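Local coordinates for putative uncharacterized protein (Coprinopsis cinerea, PDB 3W9A) that probably acts as a glycoside hydrolase, being the catalytic domain of a family 131 enzyme with a beta-jelly-roll fold, at residues W139-W147 / K183-N191. Residues are numbered along the deposited sequence; the frame is centred on the assembly and turned at random.
Sequences WYAGGTERW and KVVQNVPAN
R146 reaches from the hairpin edge toward V185 and V188, and its CB and its guanidinium group meet different residues. Its CB rests 3.9 Å from CG1 of V185. Beyond a bend at chi2 (-57°) the chain runs along the hairpin toward its turn, where NE makes weak bonds to the carbonyl oxygens of A141 and T144. CZ lies 3.7 Å from CG2 of V188, which sits over the centre of one guanidinium face, with CG2 of T144 on the other; NH1 meets CG1 of V188. NH2 of R146 donates to O of A141 at 2.6 Å. A leucine here would probably leave A141 O without these donors and V188 without its flat cover. In this beta-jelly roll the contact joins two antiparallel sheets, and a classic beta bulge sets R146 and W147 together opposite W139 on the paired strand. V185, CG1 anti to its own nitrogen (chi1 -176°), bridges W139 and W147: CG1 meets the edge of the W139 ring at CZ3 (3.7 Å), while CG2 touches CB of W147. Farther along, NE1 of W147 lies 3.6 Å from CG2 of V184. Toward the hairpin turn, CB of A141 presses tightly on CG2 of V188, at 3.4 Å.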
ATOM      1  N   TRP A 139      -2.391  11.093  -4.897  1.00 13.90           N
ATOM      2  CA  TRP A 139      -2.997   9.941  -5.572  1.00 13.91           C
ATOM      3  C   TRP A 139      -3.148  10.240  -7.033  1.00 14.09           C
ATOM      4  O   TRP A 139      -3.590  11.339  -7.415  1.00 14.33           O
ATOM      5  CB  TRP A 139      -4.373   9.612  -5.013  1.00 13.74           C
ATOM      6  CG  TRP A 139      -5.029   8.456  -5.675  1.00 13.71           C
ATOM      7  CD1 TRP A 139      -4.668   7.135  -5.577  1.00 14.08           C
ATOM      8  CD2 TRP A 139      -6.164   8.495  -6.542  1.00 13.26           C
ATOM      9  NE1 TRP A 139      -5.517   6.360  -6.334  1.00 14.20           N
ATOM     10  CE2 TRP A 139      -6.449   7.171  -6.925  1.00 13.42           C
ATOM     11  CE3 TRP A 139      -6.972   9.523  -7.031  1.00 13.23           C
ATOM     12  CZ2 TRP A 139      -7.499   6.851  -7.784  1.00 13.50           C
ATOM     13  CZ3 TRP A 139      -8.023   9.200  -7.871  1.00 13.31           C
ATOM     14  CH2 TRP A 139      -8.277   7.879  -8.240  1.00 13.31           C
ATOM     15  N   TYR A 140      -2.797   9.251  -7.846  1.00 13.57           N
ATOM     16  CA  TYR A 140      -2.849   9.360  -9.284  1.00 13.73           C
ATOM     17  C   TYR A 140      -3.797   8.329  -9.883  1.00 14.22           C
ATOM     18  O   TYR A 140      -3.964   7.219  -9.352  1.00 13.90           O
ATOM     19  CB  TYR A 140      -1.462   9.146  -9.850  1.00 13.74           C
ATOM     20  CG  TYR A 140      -0.498  10.241  -9.501  1.00 13.86           C
ATOM     21  CD1 TYR A 140      -0.065  11.143 -10.469  1.00 14.19           C
ATOM     22  CD2 TYR A 140      -0.049  10.404  -8.203  1.00 14.07           C
ATOM     23  CE1 TYR A 140       0.825  12.156 -10.157  1.00 14.51           C
ATOM     24  CE2 TYR A 140       0.825  11.429  -7.871  1.00 14.32           C
ATOM     25  CZ  TYR A 140       1.265  12.295  -8.848  1.00 14.29           C
ATOM     26  OH  TYR A 140       2.150  13.299  -8.517  1.00 14.61           O
ATOM     27  N   ALA A 141      -4.397   8.696 -11.007  1.00 14.76           N
ATOM     28  CA  ALA A 141      -5.204   7.765 -11.796  1.00 15.90           C
ATOM     29  C   ALA A 141      -5.010   8.073 -13.276  1.00 17.43           C
ATOM     30  O   ALA A 141      -5.173   9.225 -13.704  1.00 17.62           O
ATOM     31  CB  ALA A 141      -6.664   7.854 -11.408  1.00 16.12           C
ATOM     32  N   GLY A 142      -4.629   7.057 -14.052  1.00 18.35           N
ATOM     33  CA  GLY A 142      -4.410   7.234 -15.489  1.00 19.35           C
ATOM     34  C   GLY A 142      -3.195   8.078 -15.842  1.00 19.76           C
ATOM     35  O   GLY A 142      -3.052   8.491 -16.975  1.00 20.77           O
ATOM     36  N   GLY A 143      -2.304   8.306 -14.885  1.00 20.71           N
ATOM     37  CA  GLY A 143      -1.092   9.100 -15.101  1.00 21.54           C
ATOM     38  C   GLY A 143      -1.173  10.525 -14.560  1.00 21.87           C
ATOM     39  O   GLY A 143      -0.198  11.267 -14.636  1.00 22.47           O
ATOM     40  N   THR A 144      -2.327  10.898 -14.004  1.00 22.32           N
ATOM     41  CA  THR A 144      -2.604  12.269 -13.592  1.00 22.49           C
ATOM     42  C   THR A 144      -2.969  12.335 -12.107  1.00 21.20           C
ATOM     43  O   THR A 144      -3.872  11.610 -11.654  1.00 18.81           O
ATOM     44  CB  THR A 144      -3.808  12.835 -14.374  1.00 23.19           C
ATOM     45  OG1 THR A 144      -3.618  12.639 -15.779  1.00 24.27           O
ATOM     46  CG2 THR A 144      -4.000  14.305 -14.095  1.00 24.21           C
ATOM     47  N   GLU A 145      -2.300  13.224 -11.365  1.00 20.24           N
ATOM     48  CA  GLU A 145      -2.660  13.485  -9.962  1.00 20.28           C
ATOM     49  C   GLU A 145      -4.086  13.998  -9.867  1.00 19.78           C
ATOM     50  O   GLU A 145      -4.438  14.966 -10.543  1.00 20.96           O
ATOM     51  CB  GLU A 145      -1.724  14.523  -9.315  1.00 21.03           C
ATOM     52  CG  GLU A 145      -1.939  14.685  -7.812  1.00 21.26           C
ATOM     53  CD  GLU A 145      -1.005  15.701  -7.174  1.00 21.98           C
ATOM     54  OE1 GLU A 145      -1.092  16.898  -7.499  1.00 22.05           O
ATOM     55  OE2 GLU A 145      -0.180  15.301  -6.333  1.00 23.08           O
ATOM     56  N   ARG A 146      -4.896  13.361  -9.031  1.00 18.98           N
ATOM     57  CA  ARG A 146      -6.275  13.783  -8.807  1.00 19.25           C
ATOM     58  C   ARG A 146      -6.506  14.302  -7.391  1.00 18.87           C
ATOM     59  O   ARG A 146      -7.545  14.888  -7.107  1.00 17.93           O
ATOM     60  CB  ARG A 146      -7.248  12.621  -9.064  1.00 19.37           C
ATOM     61  CG  ARG A 146      -6.943  11.770 -10.278  1.00 18.91           C
ATOM     62  CD  ARG A 146      -6.898  12.595 -11.544  1.00 19.44           C
ATOM     63  NE  ARG A 146      -6.560  11.764 -12.700  1.00 19.67           N
ATOM     64  CZ  ARG A 146      -7.251  11.713 -13.840  1.00 19.60           C
ATOM     65  NH1 ARG A 146      -8.325  12.471 -14.031  1.00 20.36           N
ATOM     66  NH2 ARG A 146      -6.837  10.923 -14.816  1.00 18.91           N
ATOM     67  N   TRP A 147      -5.550  14.088  -6.496  1.00 18.30           N
ATOM     68  CA  TRP A 147      -5.769  14.371  -5.087  1.00 17.71           C
ATOM     69  C   TRP A 147      -4.432  14.361  -4.378  1.00 17.63           C
ATOM     70  O   TRP A 147      -3.530  13.617  -4.762  1.00 16.95           O
ATOM     71  CB  TRP A 147      -6.692  13.293  -4.527  1.00 18.09           C
ATOM     72  CG  TRP A 147      -7.040  13.375  -3.072  1.00 18.39           C
ATOM     73  CD1 TRP A 147      -8.190  13.863  -2.543  1.00 18.88           C
ATOM     74  CD2 TRP A 147      -6.265  12.890  -1.967  1.00 18.83           C
ATOM     75  NE1 TRP A 147      -8.172  13.744  -1.181  1.00 19.40           N
ATOM     76  CE2 TRP A 147      -6.997  13.153  -0.801  1.00 18.74           C
ATOM     77  CE3 TRP A 147      -5.013  12.289  -1.851  1.00 18.68           C
ATOM     78  CZ2 TRP A 147      -6.531  12.824   0.465  1.00 18.93           C
ATOM     79  CZ3 TRP A 147      -4.546  11.970  -0.588  1.00 19.09           C
ATOM     80  CH2 TRP A 147      -5.308  12.228   0.550  1.00 18.68           C
ATOM     81  N   LYS A 183     -15.681   9.307  -0.276  1.00 16.91           N
ATOM     82  CA  LYS A 183     -15.240   9.301  -1.666  1.00 17.12           C
ATOM     83  C   LYS A 183     -14.798  10.713  -2.087  1.00 17.76           C
ATOM     84  O   LYS A 183     -15.621  11.599  -2.292  1.00 17.89           O
ATOM     85  CB  LYS A 183     -16.332   8.763  -2.596  1.00 16.94           C
ATOM     86  CG  LYS A 183     -15.820   8.439  -3.991  1.00 17.02           C
ATOM     87  CD  LYS A 183     -16.810   7.628  -4.821  1.00 16.77           C
ATOM     88  CE  LYS A 183     -16.177   7.142  -6.126  1.00 16.58           C
ATOM     89  NZ  LYS A 183     -16.961   6.078  -6.824  1.00 16.20           N
ATOM     90  N   VAL A 184     -13.490  10.907  -2.211  1.00 17.68           N
ATOM     91  CA  VAL A 184     -12.907  12.235  -2.477  1.00 17.87           C
ATOM     92  C   VAL A 184     -12.614  12.458  -3.958  1.00 18.02           C
ATOM     93  O   VAL A 184     -12.505  13.600  -4.420  1.00 18.90           O
ATOM     94  CB  VAL A 184     -11.618  12.457  -1.649  1.00 17.83           C
ATOM     95  CG1 VAL A 184     -11.969  12.692  -0.188  1.00 17.61           C
ATOM     96  CG2 VAL A 184     -10.658  11.273  -1.785  1.00 17.52           C
ATOM     97  N   VAL A 185     -12.489  11.375  -4.718  1.00 17.84           N
ATOM     98  CA  VAL A 185     -12.363  11.491  -6.167  1.00 17.72           C
ATOM     99  C   VAL A 185     -13.319  10.515  -6.855  1.00 18.11           C
ATOM    100  O   VAL A 185     -13.222   9.294  -6.684  1.00 16.77           O
ATOM    101  CB  VAL A 185     -10.911  11.282  -6.672  1.00 17.55           C
ATOM    102  CG1 VAL A 185     -10.840  11.518  -8.178  1.00 17.94           C
ATOM    103  CG2 VAL A 185      -9.931  12.206  -5.948  1.00 17.39           C
ATOM    104  N   GLN A 186     -14.236  11.081  -7.639  1.00 18.35           N
ATOM    105  CA  GLN A 186     -15.142  10.303  -8.470  1.00 18.95           C
ATOM    106  C   GLN A 186     -14.330   9.571  -9.500  1.00 19.00           C
ATOM    107  O   GLN A 186     -13.240  10.014  -9.856  1.00 17.98           O
ATOM    108  CB  GLN A 186     -16.145  11.214  -9.181  1.00 19.25           C
ATOM    109  CG  GLN A 186     -17.149  11.870  -8.261  1.00 19.58           C
ATOM    110  CD  GLN A 186     -17.908  10.859  -7.441  1.00 20.25           C
ATOM    111  OE1 GLN A 186     -18.476   9.908  -7.983  1.00 20.59           O
ATOM    112  NE2 GLN A 186     -17.907  11.040  -6.126  1.00 20.20           N
ATOM    113  N   ASN A 187     -14.882   8.474 -10.014  1.00 19.55           N
ATOM    114  CA  ASN A 187     -14.122   7.581 -10.898  1.00 19.37           C
ATOM    115  C   ASN A 187     -13.704   8.278 -12.185  1.00 19.52           C
ATOM    116  O   ASN A 187     -14.479   9.038 -12.761  1.00 19.87           O
ATOM    117  CB  ASN A 187     -14.907   6.299 -11.203  1.00 19.27           C
ATOM    118  CG  ASN A 187     -14.705   5.224 -10.151  1.00 19.58           C
ATOM    119  OD1 ASN A 187     -14.365   4.083 -10.465  1.00 20.49           O
ATOM    120  ND2 ASN A 187     -14.891   5.581  -8.908  1.00 18.57           N
ATOM    121  N   VAL A 188     -12.466   8.028 -12.607  1.00 19.66           N
ATOM    122  CA  VAL A 188     -11.894   8.613 -13.823  1.00 19.69           C
ATOM    123  C   VAL A 188     -11.343   7.488 -14.695  1.00 19.75           C
ATOM    124  O   VAL A 188     -10.975   6.434 -14.169  1.00 19.47           O
ATOM    125  CB  VAL A 188     -10.758   9.625 -13.504  1.00 20.69           C
ATOM    126  CG1 VAL A 188     -11.236  10.684 -12.516  1.00 20.77           C
ATOM    127  CG2 VAL A 188      -9.514   8.930 -12.964  1.00 20.29           C
ATOM    128  N   PRO A 189     -11.282   7.696 -16.021  1.00 20.14           N
ATOM    129  CA  PRO A 189     -10.798   6.603 -16.866  1.00 20.10           C
ATOM    130  C   PRO A 189      -9.346   6.206 -16.627  1.00 19.30           C
ATOM    131  O   PRO A 189      -8.491   7.052 -16.395  1.00 18.85           O
ATOM    132  CB  PRO A 189     -10.982   7.148 -18.291  1.00 20.78           C
ATOM    133  CG  PRO A 189     -12.112   8.122 -18.176  1.00 20.69           C
ATOM    134  CD  PRO A 189     -11.927   8.761 -16.822  1.00 20.56           C
ATOM    135  N   ALA A 190      -9.089   4.906 -16.670  1.00 19.32           N
ATOM    136  CA  ALA A 190      -7.729   4.394 -16.643  1.00 18.56           C
ATOM    137  C   ALA A 190      -7.736   2.991 -17.190  1.00 18.36           C
ATOM    138  O   ALA A 190      -8.774   2.321 -17.189  1.00 18.22           O
ATOM    139  CB  ALA A 190      -7.175   4.404 -15.221  1.00 18.93           C
ATOM    140  N   ASN A 191      -6.574   2.533 -17.643  1.00 18.42           N
ATOM    141  CA  ASN A 191      -6.439   1.152 -18.080  1.00 18.19           C
ATOM    142  C   ASN A 191      -6.267   0.266 -16.844  1.00 16.57           C
ATOM    143  O   ASN A 191      -5.164   0.088 -16.338  1.00 15.14           O
ATOM    144  CB  ASN A 191      -5.283   0.995 -19.063  1.00 19.09           C
ATOM    145  CG  ASN A 191      -5.135  -0.436 -19.562  1.00 20.05           C
ATOM    146  OD1 ASN A 191      -5.884  -1.339 -19.165  1.00 20.59           O
ATOM    147  ND2 ASN A 191      -4.167  -0.650 -20.430  1.00 20.70           N
TER